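PDB 2HHG: rhodanese-like domain-containing protein from Rhodopseudomonas palustris, which is of unknown function but may, like relatives in the rhodanese family, act as a thiosulfate-cyanide sulfurtransferase. Local coordinates for residues F61-T64 with F70-D73; L24-A29 with F121-D126; P48-R53 with G96-L101; G55-S60 with V90-G95; I72-P77 with I82-K87. One frame throughout, in Å; residues are numbered along the deposited sequence.

How the contacts relate
All five contacts lie in one rhodanese-like domain built round a parallel sheet. Along the chain they are nested: contact 2 closes the longest loop and encloses contact 3, contact 3 encloses contact 4, and contact 4 encloses contacts 1 and 5. Contacts 3 and 4, with centres about 8 Å apart, meet at one phosphate, where strand 88-92 runs through a loop into helix 97-109. Contact 2 borders this site, Phe121 N approaching Cys93 O. Contact 1 touches contact 3 through Ser62 and Ile51 and shares Ile72 and Asp73 with contact 5, the two centres again about 8 Å apart. Contact 5 is distant, its centre about 21 Å from contact 3, so its packing is separate from the anion-binding end.

Contact 1: F61-T64 with F70-D73; sequences FSCT and FWID
Cys63 meets Trp71 in a sulfur-aromatic contact. The thiol SG of Cys63 stands 3.3 Å from Trp71 CE3 and 4.1 Å from the centroid of the six-membered ring of Trp71. At 42° from the ring normal, the approach is oblique. With SG anti to its own backbone N (chi1 179°), the cysteine reaches out to the indole, and its CB follows at 3.6 Å from Trp71 CE3.

A second kind of approach is polar to aromatic: the carbonyl oxygen of Ser62 lies 3.3 Å from Trp71 CZ3, at the edge of the indole and near its plane, so it faces the ring's C-H rim.

Apolar packing comes from Phe61, whose CE2 is 4.0 Å from Trp71 CE3 and whose CZ is equally far from CZ3. The two rings are inclined to one another, without a stack.

Outside these segments Trp71 also has Lys80 as a cation-pi partner, and Phe61 touches Ile82. Since the pair of segments shares dispersion, a thiol and a carbonyl at a ring rather than donor-acceptor pairs, the end of strand 61-62 with the residue after it, and helix 68-72, are probably held here by shape and weak electrostatics.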
# COMPACT_ATOMS: atom_id res chain seq x y z
N PHE A 61 3.86 8.95 1.33
CA PHE A 61 4.25 9.22 -0.04
C PHE A 61 3.16 8.70 -0.97
O PHE A 61 2.77 7.53 -0.89
CB PHE A 61 5.59 8.54 -0.33
CG PHE A 61 6.09 8.77 -1.73
CD1 PHE A 61 6.65 9.98 -2.09
CD2 PHE A 61 5.98 7.76 -2.70
CE1 PHE A 61 7.10 10.20 -3.40
CE2 PHE A 61 6.44 7.98 -4.01
CZ PHE A 61 6.99 9.20 -4.35
N SER A 62 2.65 9.57 -1.84
CA SER A 62 1.57 9.18 -2.75
C SER A 62 2.11 8.59 -4.04
O SER A 62 2.83 9.25 -4.78
CB SER A 62 0.68 10.39 -3.08
OG SER A 62 -0.20 10.11 -4.17
N CYS A 63 1.75 7.34 -4.29
CA CYS A 63 1.99 6.71 -5.58
C CYS A 63 0.78 5.86 -5.87
O CYS A 63 0.54 4.86 -5.20
CB CYS A 63 3.25 5.84 -5.57
SG CYS A 63 3.54 5.02 -7.17
N THR A 64 -0.01 6.27 -6.86
CA THR A 64 -1.22 5.51 -7.17
C THR A 64 -0.85 4.08 -7.57
O THR A 64 0.22 3.83 -8.14
CB THR A 64 -2.09 6.17 -8.25
OG1 THR A 64 -1.37 6.21 -9.49
CG2 THR A 64 -2.50 7.58 -7.85
N PHE A 70 6.14 1.42 -12.37
CA PHE A 70 6.86 2.44 -13.13
C PHE A 70 7.66 3.38 -12.25
O PHE A 70 8.64 3.97 -12.71
CB PHE A 70 5.87 3.20 -14.01
CG PHE A 70 5.22 2.32 -15.01
CD1 PHE A 70 5.84 2.07 -16.23
CD2 PHE A 70 4.05 1.65 -14.70
CE1 PHE A 70 5.28 1.20 -17.14
CE2 PHE A 70 3.49 0.77 -15.61
CZ PHE A 70 4.09 0.55 -16.83
N TRP A 71 7.24 3.54 -11.00
CA TRP A 71 7.98 4.37 -10.05
C TRP A 71 8.98 3.55 -9.24
O TRP A 71 10.02 4.07 -8.84
CB TRP A 71 7.01 5.12 -9.14
CG TRP A 71 6.27 6.25 -9.82
CD1 TRP A 71 6.11 6.45 -11.16
CD2 TRP A 71 5.58 7.32 -9.17
NE1 TRP A 71 5.37 7.59 -11.39
CE2 TRP A 71 5.03 8.14 -10.18
CE3 TRP A 71 5.39 7.68 -7.83
CZ2 TRP A 71 4.30 9.29 -9.89
CZ3 TRP A 71 4.65 8.81 -7.55
CH2 TRP A 71 4.12 9.61 -8.57
N ILE A 72 8.69 2.27 -9.00
CA ILE A 72 9.62 1.42 -8.25
C ILE A 72 10.88 1.07 -9.05
O ILE A 72 12.00 1.16 -8.54
CB ILE A 72 8.94 0.12 -7.80
CG1 ILE A 72 7.94 0.41 -6.67
CG2 ILE A 72 9.97 -0.91 -7.34
CD1 ILE A 72 7.14 -0.80 -6.23
N ASP A 73 10.69 0.64 -10.30
CA ASP A 73 11.77 0.08 -11.09
C ASP A 73 12.80 1.15 -11.44
O ASP A 73 12.47 2.09 -12.15
CB ASP A 73 11.19 -0.54 -12.36
CG ASP A 73 12.23 -1.18 -13.25
OD1 ASP A 73 13.43 -1.19 -12.91
OD2 ASP A 73 11.82 -1.67 -14.32

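Contact 2: L24-A29 with F121-D126; sequences LTTADA and FGAWRD
Thr26 and Trp124 bring the two helices close, their CA atoms 5.9 Å apart, and the evidence for packing starts with the methyl groups. Thr26 CG2 rests against the backbone of the partner helix, 3.5 Å from Trp124 N, and reaches it because this branch is anti to its own backbone N while OG1 takes the place beside that N. The hydroxyl branch touches too, Thr26 OG1 being 3.6 Å from Ala123 CB, but its polar partner is the carbonyl oxygen of Glu118.

The other apolar meeting involves the indole. Ala29 CB lies in the plane of the Trp124 ring, at its edge, 3.7 Å from CZ3. The same CZ3 of Trp124 is 3.6 Å from Ala29 C, so the far corner of the indole abuts both side chain and backbone of one alanine. The polar end of Trp124 is satisfied by NE1 bonding to Pro130 O.

Within 24-29, a capping bond holds the helix start: Asp28 N donates to Thr25 OG1 at 3.1 Å (156° at the hydrogen), making Thr25 the N-cap.

The first turn of helix 26-34 thus packs on helix 120-126 beside strand 114-117, where Ala29 and Trp124 both touch Ile117, and Trp124 also packs on Ile57 of the loop before strand 61-62.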
# COMPACT_ATOMS: atom_id res chain seq x y z
N LEU A 24 0.18 -5.72 8.53
CA LEU A 24 0.45 -4.99 9.74
C LEU A 24 -0.90 -4.57 10.32
O LEU A 24 -1.71 -3.96 9.62
CB LEU A 24 1.30 -3.78 9.34
CG LEU A 24 1.90 -2.82 10.35
CD1 LEU A 24 2.83 -3.53 11.32
CD2 LEU A 24 2.64 -1.74 9.58
N THR A 25 -1.16 -4.90 11.59
CA THR A 25 -2.43 -4.49 12.20
C THR A 25 -2.53 -2.97 12.23
O THR A 25 -1.51 -2.27 12.23
CB THR A 25 -2.62 -5.01 13.64
OG1 THR A 25 -1.69 -4.38 14.52
CG2 THR A 25 -2.47 -6.53 13.71
N THR A 26 -3.75 -2.46 12.23
CA THR A 26 -3.96 -1.03 12.27
C THR A 26 -3.26 -0.42 13.48
O THR A 26 -2.58 0.61 13.36
CB THR A 26 -5.46 -0.70 12.27
OG1 THR A 26 -6.13 -1.56 11.34
CG2 THR A 26 -5.67 0.74 11.87
N ALA A 27 -3.38 -1.07 14.64
CA ALA A 27 -2.79 -0.56 15.87
C ALA A 27 -1.26 -0.54 15.79
O ALA A 27 -0.63 0.42 16.22
CB ALA A 27 -3.25 -1.37 17.07
N ASP A 28 -0.67 -1.58 15.22
CA ASP A 28 0.78 -1.62 15.06
C ASP A 28 1.27 -0.55 14.08
O ASP A 28 2.31 0.07 14.31
CB ASP A 28 1.24 -3.00 14.59
CG ASP A 28 1.15 -4.05 15.68
OD1 ASP A 28 0.91 -3.70 16.85
OD2 ASP A 28 1.32 -5.24 15.35
N ALA A 29 0.52 -0.33 13.00
CA ALA A 29 0.87 0.70 12.04
C ALA A 29 0.80 2.11 12.65
O ALA A 29 1.67 2.95 12.42
CB ALA A 29 -0.02 0.60 10.81
N PHE A 121 -7.01 2.82 5.28
CA PHE A 121 -7.22 4.11 5.90
C PHE A 121 -8.55 4.17 6.65
O PHE A 121 -8.67 4.89 7.63
CB PHE A 121 -7.14 5.22 4.85
CG PHE A 121 -7.04 6.59 5.45
CD1 PHE A 121 -5.91 6.96 6.17
CD2 PHE A 121 -8.06 7.51 5.29
CE1 PHE A 121 -5.81 8.24 6.74
CE2 PHE A 121 -7.96 8.78 5.85
CZ PHE A 121 -6.83 9.14 6.56
N GLY A 122 -9.54 3.40 6.19
CA GLY A 122 -10.83 3.32 6.89
C GLY A 122 -10.66 2.84 8.33
O GLY A 122 -11.18 3.46 9.27
N ALA A 123 -9.91 1.76 8.51
CA ALA A 123 -9.62 1.24 9.85
C ALA A 123 -8.73 2.18 10.66
O ALA A 123 -8.91 2.33 11.88
CB ALA A 123 -8.98 -0.13 9.75
N TRP A 124 -7.76 2.80 9.99
CA TRP A 124 -6.89 3.81 10.59
C TRP A 124 -7.71 4.96 11.18
O TRP A 124 -7.53 5.33 12.34
CB TRP A 124 -5.92 4.33 9.53
CG TRP A 124 -4.91 5.34 9.98
CD1 TRP A 124 -5.10 6.67 10.16
CD2 TRP A 124 -3.52 5.09 10.23
NE1 TRP A 124 -3.92 7.27 10.54
CE2 TRP A 124 -2.94 6.32 10.59
CE3 TRP A 124 -2.71 3.94 10.20
CZ2 TRP A 124 -1.59 6.45 10.90
CZ3 TRP A 124 -1.37 4.07 10.50
CH2 TRP A 124 -0.82 5.31 10.86
N ARG A 125 -8.61 5.51 10.37
CA ARG A 125 -9.52 6.57 10.81
C ARG A 125 -10.43 6.13 11.96
O ARG A 125 -10.61 6.88 12.93
CB ARG A 125 -10.36 7.04 9.62
CG ARG A 125 -11.33 8.16 9.94
CD ARG A 125 -12.00 8.68 8.68
NE ARG A 125 -12.74 7.63 7.99
CZ ARG A 125 -13.21 7.74 6.75
NH1 ARG A 125 -13.04 8.86 6.05
NH2 ARG A 125 -13.87 6.72 6.20
N ASP A 126 -10.99 4.92 11.86
CA ASP A 126 -11.87 4.39 12.90
C ASP A 126 -11.16 4.28 14.25
O ASP A 126 -11.78 4.47 15.29
CB ASP A 126 -12.45 3.04 12.49
CG ASP A 126 -13.48 3.14 11.38
OD1 ASP A 126 -14.00 4.25 11.12
OD2 ASP A 126 -13.77 2.10 10.75

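Contact 3: P48-R53 with G96-L101; sequences PREIER and GLRSAL. With PO4 (phosphate ion), chain B.
Glu50 sends CG away from its carbonyl carbon (chi1 -65°) and then runs extended, while Arg98 turns its chain at chi3 (-70°); these torsions bring carboxylate and guanidinium together from opposite directions, edge against edge. The salt bridge is bidentate and end-on. Arg98 NH1 donates to Glu50 OE1 at 2.8 Å, and Arg98 NH2 donates to Glu50 OE2 at 2.9 Å. Each oxygen uses its syn lone pair, and the two planes are only 21° apart. Asp47 N also donates to Glu50 OE1. Because Glu50 grips an arginine that binds the phosphate, it is a second-shell residue that probably helps fix the guanidinium's rotation.

Another edge of the guanidinium serves the phosphate, probably from the crystallisation liquor. Arg98 NE donates to phosphate O2 at 2.9 Å, and the second N-H of Arg98 NH2 reaches phosphate O4 at 2.9 Å. Backbone amides add to this grip: Arg98 N also bonds phosphate O2 at 2.9 Å, and Leu97 N bonds phosphate O1 at the same length.

A methionine in place of Arg98 would probably leave Glu50 without its countercharge and deprive the anion of its side-chain donors.

Backbone N-H groups at the start of a helix together with an arginine round an oxyanion are characteristic of the rhodanese active-site loop, which probably corresponds here to Cys93 to Arg98, and resemble the anion-binding loop of cysteine phosphatases.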
# COMPACT_ATOMS: atom_id res chain seq x y z
N PRO A 48 -6.19 10.19 -6.05
CA PRO A 48 -6.12 11.50 -5.39
C PRO A 48 -7.48 12.03 -4.91
O PRO A 48 -7.53 12.82 -3.97
CB PRO A 48 -5.54 12.41 -6.48
CG PRO A 48 -5.83 11.70 -7.76
CD PRO A 48 -5.66 10.26 -7.42
N ARG A 49 -8.56 11.60 -5.54
CA ARG A 49 -9.90 12.04 -5.15
C ARG A 49 -10.35 11.40 -3.83
O ARG A 49 -11.08 12.01 -3.05
CB ARG A 49 -10.89 11.78 -6.28
CG ARG A 49 -10.61 12.58 -7.54
CD ARG A 49 -11.37 12.08 -8.75
NE ARG A 49 -10.86 10.79 -9.20
CZ ARG A 49 -11.25 10.16 -10.31
NH1 ARG A 49 -12.15 10.72 -11.11
NH2 ARG A 49 -10.71 9.00 -10.63
N GLU A 50 -9.89 10.19 -3.57
CA GLU A 50 -10.07 9.56 -2.26
C GLU A 50 -9.30 10.33 -1.19
O GLU A 50 -9.81 10.57 -0.08
CB GLU A 50 -9.57 8.11 -2.29
CG GLU A 50 -10.31 7.17 -3.19
CD GLU A 50 -9.68 5.80 -3.19
OE1 GLU A 50 -8.74 5.56 -3.97
OE2 GLU A 50 -10.12 4.95 -2.40
N ILE A 51 -8.06 10.68 -1.51
CA ILE A 51 -7.19 11.40 -0.58
C ILE A 51 -7.78 12.78 -0.24
O ILE A 51 -7.82 13.18 0.93
CB ILE A 51 -5.75 11.54 -1.14
CG1 ILE A 51 -5.16 10.16 -1.46
CG2 ILE A 51 -4.86 12.32 -0.17
CD1 ILE A 51 -3.81 10.20 -2.16
N GLU A 52 -8.25 13.48 -1.27
CA GLU A 52 -8.87 14.79 -1.05
C GLU A 52 -10.08 14.69 -0.12
O GLU A 52 -10.24 15.52 0.79
CB GLU A 52 -9.26 15.45 -2.37
CG GLU A 52 -9.89 16.84 -2.19
CD GLU A 52 -10.10 17.58 -3.49
OE1 GLU A 52 -9.86 17.00 -4.57
OE2 GLU A 52 -10.51 18.76 -3.43
N ARG A 53 -10.91 13.67 -0.31
CA ARG A 53 -12.13 13.50 0.47
C ARG A 53 -11.86 13.13 1.93
O ARG A 53 -12.44 13.72 2.85
CB ARG A 53 -13.03 12.44 -0.18
CG ARG A 53 -14.36 12.21 0.52
CD ARG A 53 -15.09 10.99 -0.02
NE ARG A 53 -14.29 9.77 0.09
CZ ARG A 53 -13.78 9.09 -0.94
NH1 ARG A 53 -13.99 9.49 -2.19
NH2 ARG A 53 -13.06 8.00 -0.71
N GLY A 96 -7.75 -1.86 2.54
CA GLY A 96 -6.76 -2.93 2.72
C GLY A 96 -6.58 -3.88 1.55
O GLY A 96 -5.62 -4.66 1.53
N LEU A 97 -7.46 -3.82 0.56
CA LEU A 97 -7.44 -4.81 -0.52
C LEU A 97 -6.44 -4.47 -1.63
O LEU A 97 -5.54 -5.26 -1.90
CB LEU A 97 -8.84 -5.07 -1.08
CG LEU A 97 -9.91 -5.47 -0.04
CD1 LEU A 97 -11.21 -5.86 -0.73
CD2 LEU A 97 -9.44 -6.60 0.88
N ARG A 98 -6.58 -3.29 -2.24
CA ARG A 98 -5.62 -2.84 -3.25
C ARG A 98 -4.20 -2.89 -2.70
O ARG A 98 -3.26 -3.23 -3.41
CB ARG A 98 -5.92 -1.41 -3.72
CG ARG A 98 -7.00 -1.29 -4.78
CD ARG A 98 -7.37 0.17 -4.99
NE ARG A 98 -8.08 0.70 -3.83
CZ ARG A 98 -8.31 1.99 -3.58
NH1 ARG A 98 -7.84 2.94 -4.38
NH2 ARG A 98 -8.99 2.33 -2.49
N SER A 99 -4.05 -2.51 -1.44
CA SER A 99 -2.71 -2.45 -0.85
C SER A 99 -2.09 -3.83 -0.64
O SER A 99 -0.86 -3.95 -0.68
CB SER A 99 -2.70 -1.64 0.44
OG SER A 99 -3.62 -2.14 1.37
N ALA A 100 -2.91 -4.86 -0.43
CA ALA A 100 -2.38 -6.22 -0.40
C ALA A 100 -1.82 -6.58 -1.77
O ALA A 100 -0.72 -7.13 -1.89
CB ALA A 100 -3.45 -7.22 0.02
N LEU A 101 -2.57 -6.27 -2.82
CA LEU A 101 -2.10 -6.54 -4.18
C LEU A 101 -0.85 -5.74 -4.50
O LEU A 101 0.09 -6.26 -5.09
CB LEU A 101 -3.19 -6.28 -5.22
CG LEU A 101 -4.49 -7.05 -5.08
CD1 LEU A 101 -5.34 -6.81 -6.31
CD2 LEU A 101 -4.26 -8.55 -4.87
P PO4 B . -9.89 -1.26 -1.13
O1 PO4 B . -9.70 -2.12 0.07
O2 PO4 B . -8.86 -1.55 -2.17
O3 PO4 B . -11.28 -1.56 -1.68
O4 PO4 B . -9.84 0.20 -0.74

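Contact 4: G55-S60 with V90-G95; sequences GKIPGS and VFYCAG. With PO4 (phosphate ion), chain B.
Ile57 and Tyr92 pass each other in opposite directions where the loop after helix 48-54 covers the end of strand 88-92, the middle strand of the parallel sheet in this rhodanese-like α/β fold. Tyr92 CG stands between its own backbone N and carbonyl carbon, which points the phenol at the turn. The isoleucine comes over a face of the phenol: Ile57 CD1 is 3.6 Å from the ring centroid of Tyr92 and only 8° off the ring normal, a CH-pi contact centred on the ring. Ser60 approaches differently, its CB lying in the ring plane at the edge, 3.9 Å from Tyr92 CE2. Face and edge of one phenol are thus met by the two ends of a type II beta turn running from Ile57 to Ser60.

The phenol oxygen is the polar link. It accepts from Ile57 N at 3.0 Å, nearly straight at 167°, and as donor Tyr92 OH meets Ser60 OG at 3.2 Å. Ser60 OG in turn donates a hydrogen bond to Ile57 O at 2.8 Å, in the carbonyl plane, and Ile57 O takes Ser60 N as well, so the hydroxyl of buried Tyr92 is tied into the turn. With a phenylalanine here, Ile57 N would probably be left without its acceptor and Ser60 OG without its donor.

Just past Tyr92 the chain leaves the strand and enters the loop that holds the bound phosphate. Cys93 SG lies 3.6 Å from phosphate O2, and Gly95 N makes a weak hydrogen bond of 2.9 Å to phosphate O4, bent to 126° at the hydrogen.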
# COMPACT_ATOMS: atom_id res chain seq x y z
N GLY A 55 -8.62 12.62 3.60
CA GLY A 55 -7.33 12.91 4.21
C GLY A 55 -6.37 11.75 4.04
O GLY A 55 -6.66 10.79 3.31
N LYS A 56 -5.23 11.83 4.72
CA LYS A 56 -4.14 10.87 4.54
C LYS A 56 -3.32 10.69 5.82
O LYS A 56 -3.45 11.46 6.79
CB LYS A 56 -3.22 11.33 3.41
CG LYS A 56 -2.49 12.64 3.68
CD LYS A 56 -1.66 13.04 2.48
CE LYS A 56 -1.14 14.45 2.63
NZ LYS A 56 -0.31 14.86 1.47
N ILE A 57 -2.47 9.67 5.81
CA ILE A 57 -1.53 9.46 6.90
C ILE A 57 -0.41 10.51 6.75
O ILE A 57 0.19 10.63 5.69
CB ILE A 57 -0.98 8.02 6.86
CG1 ILE A 57 -2.12 7.04 7.14
CG2 ILE A 57 0.15 7.86 7.86
CD1 ILE A 57 -1.73 5.57 7.04
N PRO A 58 -0.15 11.30 7.82
CA PRO A 58 0.87 12.33 7.72
C PRO A 58 2.22 11.79 7.30
O PRO A 58 2.67 10.76 7.79
CB PRO A 58 0.92 12.91 9.14
CG PRO A 58 -0.43 12.64 9.70
CD PRO A 58 -0.81 11.30 9.14
N GLY A 59 2.85 12.48 6.36
CA GLY A 59 4.18 12.11 5.92
C GLY A 59 4.20 10.97 4.91
O GLY A 59 5.28 10.55 4.49
N SER A 60 3.03 10.46 4.53
CA SER A 60 2.98 9.38 3.54
C SER A 60 3.37 9.87 2.15
O SER A 60 3.24 11.06 1.83
CB SER A 60 1.59 8.73 3.51
OG SER A 60 0.61 9.67 3.13
N VAL A 90 5.51 0.30 3.60
CA VAL A 90 4.20 -0.04 4.12
C VAL A 90 3.15 0.62 3.23
O VAL A 90 3.02 1.85 3.23
CB VAL A 90 4.05 0.43 5.58
CG1 VAL A 90 2.64 0.15 6.10
CG2 VAL A 90 5.11 -0.20 6.46
N PHE A 91 2.40 -0.18 2.48
CA PHE A 91 1.42 0.33 1.53
C PHE A 91 0.06 0.41 2.17
O PHE A 91 -0.30 -0.44 2.98
CB PHE A 91 1.35 -0.58 0.30
CG PHE A 91 2.64 -0.64 -0.48
CD1 PHE A 91 2.89 0.27 -1.49
CD2 PHE A 91 3.61 -1.60 -0.17
CE1 PHE A 91 4.09 0.23 -2.20
CE2 PHE A 91 4.81 -1.64 -0.87
CZ PHE A 91 5.05 -0.73 -1.89
N TYR A 92 -0.71 1.44 1.83
CA TYR A 92 -2.09 1.49 2.29
C TYR A 92 -3.05 2.05 1.26
O TYR A 92 -2.67 2.86 0.41
CB TYR A 92 -2.23 2.23 3.63
CG TYR A 92 -2.19 3.74 3.55
CD1 TYR A 92 -3.37 4.49 3.55
CD2 TYR A 92 -0.98 4.42 3.53
CE1 TYR A 92 -3.34 5.88 3.50
CE2 TYR A 92 -0.95 5.82 3.48
CZ TYR A 92 -2.13 6.53 3.48
OH TYR A 92 -2.09 7.91 3.45
N CYS A 93 -4.29 1.59 1.34
CA CYS A 93 -5.35 2.06 0.47
C CYS A 93 -6.55 2.38 1.37
O CYS A 93 -6.37 2.60 2.57
CB CYS A 93 -5.69 1.01 -0.59
SG CYS A 93 -6.21 -0.61 0.07
N ALA A 94 -7.76 2.42 0.81
CA ALA A 94 -8.94 2.75 1.62
C ALA A 94 -9.39 1.64 2.57
O ALA A 94 -9.81 1.92 3.70
CB ALA A 94 -10.10 3.20 0.73
N GLY A 95 -9.31 0.39 2.12
CA GLY A 95 -9.86 -0.73 2.89
C GLY A 95 -8.96 -1.93 3.07
O GLY A 95 -9.36 -2.92 3.68
P PO4 B . -9.89 -1.26 -1.13
O1 PO4 B . -9.70 -2.12 0.07
O2 PO4 B . -8.86 -1.55 -2.17
O3 PO4 B . -11.28 -1.56 -1.68
O4 PO4 B . -9.84 0.20 -0.74

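Contact 5: I72-P77 with I82-K87; sequences IDPQSP and IFQEDK
Phe83 can be followed outward as it crosses Ile72. Its CB lies 3.8 Å from Ile72 CA. Next, Phe83 CG is 3.7 Å from Ile72 CG1, and CD1 is equally close to that methylene, while CD2 on the other side of the ring comes 3.8 Å from Ile72 CA. Farther out, CE1 is still 4.0 Å from Ile72 CG1, and CE2, at 4.2 Å from the same carbon, is the last ring atom to meet it. The methylene sits over the ring, 13° off the normal, a CH-pi contact, and the two side chains cross at about a right angle. Ile82 CG2 lies over the opposite face, displaced from its centre, so the phenyl is held between two isoleucines.

On the exposed side, Gln84 bends at chi2 (-77°), which brings its OE1 3.7 Å from Pro74 CG. This is plain packing.

The 72-77 side is shaped by Asp73, whose OD1 accepts from Gln75 N at 2.9 Å, from above the carboxylate plane. That bond forms an Asx turn overlapping a type I beta turn from Asp73 to Ser76, which turns the chain after helix 68-72 in the connection to strand 88-92 of the rhodanese-like fold.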
# COMPACT_ATOMS: atom_id res chain seq x y z
N ILE A 72 8.69 2.27 -9.00
CA ILE A 72 9.62 1.42 -8.25
C ILE A 72 10.88 1.07 -9.05
O ILE A 72 12.00 1.16 -8.54
CB ILE A 72 8.94 0.12 -7.80
CG1 ILE A 72 7.94 0.41 -6.67
CG2 ILE A 72 9.97 -0.91 -7.34
CD1 ILE A 72 7.14 -0.80 -6.23
N ASP A 73 10.69 0.64 -10.30
CA ASP A 73 11.77 0.08 -11.09
C ASP A 73 12.80 1.15 -11.44
O ASP A 73 12.47 2.09 -12.15
CB ASP A 73 11.19 -0.54 -12.36
CG ASP A 73 12.23 -1.18 -13.25
OD1 ASP A 73 13.43 -1.19 -12.91
OD2 ASP A 73 11.82 -1.67 -14.32
N PRO A 74 14.06 1.00 -10.96
CA PRO A 74 15.05 2.04 -11.27
C PRO A 74 15.39 2.14 -12.76
O PRO A 74 15.94 3.15 -13.19
CB PRO A 74 16.27 1.61 -10.45
CG PRO A 74 16.12 0.15 -10.26
CD PRO A 74 14.63 -0.09 -10.15
N GLN A 75 15.05 1.10 -13.52
CA GLN A 75 15.26 1.09 -14.97
C GLN A 75 14.07 1.66 -15.75
O GLN A 75 14.07 1.66 -16.99
CB GLN A 75 15.56 -0.33 -15.47
CG GLN A 75 16.78 -0.99 -14.82
CD GLN A 75 18.03 -0.13 -14.89
OE1 GLN A 75 18.31 0.49 -15.92
NE2 GLN A 75 18.78 -0.09 -13.80
N SER A 76 13.05 2.11 -15.03
CA SER A 76 11.93 2.80 -15.65
C SER A 76 12.28 4.27 -15.87
O SER A 76 12.93 4.88 -15.02
CB SER A 76 10.68 2.71 -14.76
OG SER A 76 9.69 3.64 -15.18
N PRO A 77 11.85 4.84 -17.01
CA PRO A 77 12.02 6.27 -17.23
C PRO A 77 11.37 7.13 -16.14
O PRO A 77 11.74 8.29 -15.96
CB PRO A 77 11.32 6.50 -18.58
CG PRO A 77 11.35 5.18 -19.25
CD PRO A 77 11.19 4.18 -18.15
N ILE A 82 12.94 7.32 -4.05
CA ILE A 82 12.44 6.89 -2.74
C ILE A 82 12.29 5.36 -2.67
O ILE A 82 12.53 4.76 -1.62
CB ILE A 82 11.12 7.61 -2.34
CG1 ILE A 82 10.80 7.39 -0.86
CG2 ILE A 82 9.94 7.19 -3.24
CD1 ILE A 82 9.72 8.32 -0.33
N PHE A 83 11.95 4.73 -3.79
CA PHE A 83 11.77 3.28 -3.83
C PHE A 83 13.08 2.49 -3.86
O PHE A 83 13.06 1.27 -3.84
CB PHE A 83 10.87 2.87 -4.99
CG PHE A 83 9.42 3.18 -4.76
CD1 PHE A 83 8.73 2.57 -3.71
CD2 PHE A 83 8.74 4.06 -5.59
CE1 PHE A 83 7.39 2.84 -3.49
CE2 PHE A 83 7.39 4.34 -5.38
CZ PHE A 83 6.72 3.73 -4.32
N GLN A 84 14.20 3.20 -3.92
CA GLN A 84 15.51 2.55 -3.87
C GLN A 84 16.08 2.54 -2.45
O GLN A 84 17.12 1.93 -2.20
CB GLN A 84 16.47 3.21 -4.85
CG GLN A 84 16.30 2.70 -6.28
CD GLN A 84 16.94 1.35 -6.48
OE1 GLN A 84 16.25 0.33 -6.58
NE2 GLN A 84 18.26 1.32 -6.54
N GLU A 85 15.40 3.21 -1.53
CA GLU A 85 15.89 3.36 -0.16
C GLU A 85 15.85 2.05 0.62
O GLU A 85 14.97 1.22 0.41
CB GLU A 85 15.12 4.46 0.58
CG GLU A 85 15.40 5.83 -0.00
CD GLU A 85 14.68 6.96 0.72
OE1 GLU A 85 14.05 6.71 1.76
OE2 GLU A 85 14.76 8.10 0.22
N ASP A 86 16.81 1.91 1.53
CA ASP A 86 16.97 0.73 2.36
C ASP A 86 16.02 0.81 3.56
O ASP A 86 16.44 1.00 4.70
CB ASP A 86 18.44 0.65 2.81
CG ASP A 86 18.73 -0.55 3.69
OD1 ASP A 86 18.16 -1.63 3.45
OD2 ASP A 86 19.56 -0.40 4.62
N LYS A 87 14.72 0.67 3.28
CA LYS A 87 13.66 0.87 4.27
C LYS A 87 12.56 -0.16 4.07
O LYS A 87 12.51 -0.83 3.04
CB LYS A 87 13.09 2.28 4.14
CG LYS A 87 14.07 3.37 4.57
CD LYS A 87 13.49 4.76 4.43
CE LYS A 87 14.43 5.80 5.01
NZ LYS A 87 13.91 7.17 4.79